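Side-chain contacts in periplasmic divalent cation tolerance protein (Synechococcus elongatus, PDB 6GDX), which may bind copper but, as a PII-like protein, perhaps serves instead to carry small molecules or to signal with them: residues Ser120-Ala123 and Tyr124-Leu128; Val40-Glu43 and Val44-Gln47. All coordinates share one frame; numbering follows the deposited sequence. Where two conformers were deposited one is given.

Contact 1 of 2, residues Ser120-Ala123 and Tyr124-Leu128; sequences SSVA and YRDWL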
loop_
_atom_site.group_PDB
_atom_site.type_symbol
_atom_site.label_atom_id
_atom_site.label_comp_id
_atom_site.label_asym_id
_atom_site.label_seq_id
_atom_site.Cartn_x
_atom_site.Cartn_y
_atom_site.Cartn_z
ATOM N N SER B 120 -2.730 -5.765 14.094
ATOM C CA SER B 120 -1.282 -5.583 14.233
ATOM C C SER B 120 -0.811 -6.578 15.294
ATOM O O SER B 120 -1.603 -7.307 15.873
ATOM C CB SER B 120 -0.968 -4.168 14.658
ATOM O OG SER B 120 0.398 -3.919 14.745
ATOM N N SER B 121 0.478 -6.598 15.586
ATOM C CA SER B 121 0.946 -7.333 16.756
ATOM C C SER B 121 0.847 -6.439 17.976
ATOM O O SER B 121 0.867 -5.195 17.868
ATOM C CB SER B 121 2.370 -7.801 16.568
ATOM O OG SER B 121 3.230 -6.691 16.484
ATOM N N VAL B 122 0.756 -7.060 19.144
ATOM C CA VAL B 122 0.785 -6.280 20.368
ATOM C C VAL B 122 2.066 -5.428 20.430
ATOM O O VAL B 122 2.029 -4.242 20.763
ATOM C CB VAL B 122 0.694 -7.182 21.621
ATOM C CG1 VAL B 122 0.872 -6.369 22.886
ATOM C CG2 VAL B 122 -0.642 -7.928 21.653
ATOM N N ALA B 123 3.187 -6.064 20.131
ATOM C CA ALA B 123 4.472 -5.382 20.220
ATOM C C ALA B 123 4.581 -4.184 19.294
ATOM O O ALA B 123 5.077 -3.129 19.693
ATOM C CB ALA B 123 5.622 -6.349 19.959
ATOM N N TYR B 124 4.130 -4.340 18.046
ATOM C CA TYR B 124 4.233 -3.252 17.075
ATOM C C TYR B 124 3.300 -2.106 17.459
ATOM O O TYR B 124 3.674 -0.926 17.424
ATOM C CB TYR B 124 3.972 -3.731 15.650
ATOM C CG TYR B 124 4.128 -2.610 14.675
ATOM C CD1 TYR B 124 5.355 -2.218 14.204
ATOM C CD2 TYR B 124 3.004 -1.920 14.201
ATOM C CE1 TYR B 124 5.445 -1.160 13.291
ATOM C CE2 TYR B 124 3.100 -0.857 13.336
ATOM C CZ TYR B 124 4.317 -0.504 12.868
ATOM O OH TYR B 124 4.373 0.593 12.012
ATOM N N ARG B 125 2.051 -2.442 17.795
ATOM C CA ARG B 125 1.122 -1.392 18.191
ATOM C C ARG B 125 1.648 -0.638 19.408
ATOM O O ARG B 125 1.577 0.588 19.449
ATOM C CB ARG B 125 -0.281 -1.922 18.461
ATOM C CG ARG B 125 -1.197 -0.880 19.088
ATOM C CD ARG B 125 -2.646 -1.297 19.054
ATOM N NE ARG B 125 -3.487 -0.303 19.716
ATOM C CZ ARG B 125 -3.698 -0.257 21.021
ATOM N NH1 ARG B 125 -4.483 0.684 21.493
ATOM N NH2 ARG B 125 -3.124 -1.127 21.838
ATOM N N ASP B 126 2.173 -1.364 20.400
ATOM C CA ASP B 126 2.719 -0.703 21.571
ATOM C C ASP B 126 3.918 0.185 21.236
ATOM O O ASP B 126 4.026 1.281 21.779
ATOM C CB ASP B 126 3.135 -1.736 22.616
ATOM C CG ASP B 126 1.948 -2.420 23.289
ATOM O OD1 ASP B 126 0.781 -2.000 23.107
ATOM O OD2 ASP B 126 2.195 -3.399 24.032
ATOM N N TRP B 127 4.794 -0.265 20.331
ATOM C CA TRP B 127 5.918 0.559 19.884
ATOM C C TRP B 127 5.416 1.847 19.234
ATOM O O TRP B 127 5.876 2.957 19.509
ATOM C CB TRP B 127 6.844 -0.217 18.932
ATOM C CG TRP B 127 7.751 0.728 18.230
ATOM C CD1 TRP B 127 8.871 1.336 18.716
ATOM C CD2 TRP B 127 7.534 1.307 16.946
ATOM N NE1 TRP B 127 9.367 2.227 17.789
ATOM C CE2 TRP B 127 8.550 2.233 16.698
ATOM C CE3 TRP B 127 6.566 1.109 15.970
ATOM C CZ2 TRP B 127 8.602 2.977 15.510
ATOM C CZ3 TRP B 127 6.602 1.858 14.817
ATOM C CH2 TRP B 127 7.610 2.766 14.598
ATOM N N LEU B 128 4.444 1.700 18.343
ATOM C CA LEU B 128 3.949 2.834 17.582
ATOM C C LEU B 128 3.342 3.862 18.534
ATOM O O LEU B 128 3.704 5.057 18.497
ATOM C CB LEU B 128 2.954 2.344 16.513
ATOM C CG LEU B 128 2.543 3.354 15.467
ATOM C CD1 LEU B 128 1.961 2.634 14.264
ATOM C CD2 LEU B 128 1.540 4.339 16.020
#

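Contact 2 of 2, residues Val40-Glu43 and Val44-Gln47; sequences VSTE and VEAQ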
loop_
_atom_site.group_PDB
_atom_site.type_symbol
_atom_site.label_atom_id
_atom_site.label_comp_id
_atom_site.label_asym_id
_atom_site.label_seq_id
_atom_site.Cartn_x
_atom_site.Cartn_y
_atom_site.Cartn_z
ATOM N N VAL B 40 5.295 13.435 -2.730
ATOM C CA VAL B 40 6.044 14.652 -3.017
ATOM C C VAL B 40 6.852 14.398 -4.290
ATOM O O VAL B 40 6.845 13.292 -4.835
ATOM C CB VAL B 40 6.967 15.049 -1.847
ATOM C CG1 VAL B 40 6.169 15.322 -0.603
ATOM C CG2 VAL B 40 8.021 13.982 -1.579
ATOM N N SER B 41 7.535 15.424 -4.793
ATOM C CA SER B 41 8.218 15.270 -6.065
ATOM C C SER B 41 9.572 14.572 -5.963
ATOM O O SER B 41 9.849 13.694 -6.776
ATOM C CB SER B 41 8.397 16.624 -6.747
ATOM O OG SER B 41 9.087 16.492 -7.967
ATOM N N THR B 42 10.408 14.954 -4.992
ATOM C CA THR B 42 11.803 14.501 -4.967
ATOM C C THR B 42 12.140 13.718 -3.715
ATOM O O THR B 42 11.487 13.842 -2.661
ATOM C CB THR B 42 12.802 15.669 -5.075
ATOM O OG1 THR B 42 12.738 16.395 -3.858
ATOM C CG2 THR B 42 12.488 16.580 -6.272
ATOM N N GLU B 43 13.161 12.889 -3.831
ATOM C CA GLU B 43 13.713 12.149 -2.715
ATOM C C GLU B 43 14.127 13.076 -1.582
ATOM O O GLU B 43 13.815 12.793 -0.435
ATOM C CB GLU B 43 14.846 11.275 -3.197
ATOM C CG GLU B 43 15.482 10.450 -2.110
ATOM C CD GLU B 43 16.646 9.625 -2.613
ATOM O OE1 GLU B 43 16.789 8.510 -2.146
ATOM O OE2 GLU B 43 17.458 10.084 -3.451
ATOM N N VAL B 44 14.795 14.172 -1.889
ATOM C CA VAL B 44 15.171 15.101 -0.833
ATOM C C VAL B 44 13.954 15.661 -0.097
ATOM O O VAL B 44 13.945 15.737 1.117
ATOM C CB VAL B 44 16.043 16.245 -1.423
ATOM C CG1 VAL B 44 16.166 17.421 -0.448
ATOM C CG2 VAL B 44 17.420 15.721 -1.833
ATOM N N GLU B 45 12.946 16.069 -0.843
ATOM C CA GLU B 45 11.732 16.551 -0.202
ATOM C C GLU B 45 11.132 15.506 0.748
ATOM O O GLU B 45 10.680 15.827 1.853
ATOM C CB GLU B 45 10.649 16.910 -1.229
ATOM C CG GLU B 45 10.866 18.197 -1.992
ATOM C CD GLU B 45 9.889 18.387 -3.152
ATOM O OE1 GLU B 45 9.203 17.430 -3.593
ATOM O OE2 GLU B 45 9.779 19.549 -3.648
ATOM N N ALA B 46 11.084 14.280 0.268
ATOM C CA ALA B 46 10.487 13.219 1.058
ATOM C C ALA B 46 11.281 12.955 2.325
ATOM O O ALA B 46 10.709 12.793 3.398
ATOM C CB ALA B 46 10.372 11.964 0.241
ATOM N N GLN B 47 12.607 12.909 2.198
ATOM C CA GLN B 47 13.461 12.626 3.353
ATOM C C GLN B 47 13.297 13.743 4.409
ATOM O O GLN B 47 13.209 13.474 5.591
ATOM C CB GLN B 47 14.921 12.516 2.901
ATOM C CG GLN B 47 15.212 11.296 2.076
ATOM C CD GLN B 47 16.582 11.306 1.458
ATOM O OE1 GLN B 47 17.167 12.375 1.218
ATOM N NE2 GLN B 47 17.118 10.121 1.180
#

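Contact 1 of 2, residues Ser120-Ala123 and Tyr124-Leu128
The carbonyl oxygen of Val-122 takes the backbone N-H of Asp-126 in a bond of 2.9 Å in the first turn of a helix whose start shows how capping and interface packing can share a few residues. The Asp-126 side chain stays over this turn: CG lies beside its own backbone N (chi1 -71°), which sets the carboxylate alongside Val-122, the two side chains pointing the same way. There OD2 of Asp-126 meets CG1 of Val-122 at 3.4 Å. The carboxylate also lies beside Val-122 O, acceptor against acceptor, with no hydrogen bond between them.

Ser-121 is the N-cap. Its OG, turned back over the opening turn by a chi1 of 65°, accepts from Tyr-124 N at 3.0 Å, with an N-H...O angle of 155°. The same oxygen packs against the Tyr-124 CB at 3.2 Å. Ser-120 approaches Tyr-124 differently: its OG sits at the ring edge, near the ring plane, 3.3 Å from CD2. That hydroxyl is also hydrogen-bonded to the carbonyl oxygen of Cys-112 of the second subunit, which ties the ring's neighbour to the interface.

The Tyr-124 side chain lies about 4 Å from a bound Bis-Tris molecule and packs on Lys-88 of strand 76-90 and on Leu-113 of the second subunit. Trp-127 donates from NE1 to Arg-72 O of that subunit. The helix 122-131 grows directly out of strand 119-121, which pairs with strand 27-29 and continues its ladder across the subunit boundary.

Contact 2 of 2, residues Val40-Glu43 and Val44-Gln47
A capping box opens helix 43-55, with Thr-42 as N-cap and Glu-45 as its reciprocal partner. Thr-42 OG1 accepts from Glu-45 N at 3.0 Å in a nearly straight bond. In return, Glu-45 OE1 accepts from Thr-42 N at 3.1 Å, and the donor stands above the carboxylate plane. The same oxygen takes a second donor, Ser-41 N, at 2.9 Å; this one meets it nearly head-on, in line with the C-O bond, although its own N-H is bent away to 132°. Two backbone N-H groups thus grip one carboxylate oxygen and help to fix the carboxylate over the turn. Glu-45 gets there because CG lies beside its backbone N (chi1 -75°) and the rest of the chain runs extended, crossing Thr-42 at about a right angle.

Behind the box, Val-40 CG2 packs on Ala-46 CB at 3.6 Å, an apolar pair beneath the polar cap. On another side of the helix, Gln-47 NE2 passes Glu-43 CG at 3.7 Å, the planes of the Gln-47 amide and the Glu-43 carboxylate 26° apart; NE2 is hydrogen-bonded to Gln-68 OE1 of the second subunit.

The box sits at the turn from strand 33-40 into helix 43-55 in the ferredoxin-like fold, with Val-40 and Ala-46 touching Gln-83 of strand 76-90 and Glu-45 resting on the Pro-106 loop.

Overall arrangement
Both contacts are helix starts that follow a strand, and both are partly buried, yet they lie on opposite sides of the chain's centre, about 28 Å apart between centres. Residues 40-47 launch helix 43-55 of the ferredoxin-like core, and there the cap is reciprocal, with a carboxylate accepting from two backbone N-H groups. Residues 120-128 launch the C-terminal helix, capped from the serine side alone, and there two aromatic side chains reach the second subunit. Both touch that subunit: contact 2 through a glutamine amide, contact 1 also through a strand ladder and a serine hydroxyl. The more exposed residues of each lie on the early helical turns.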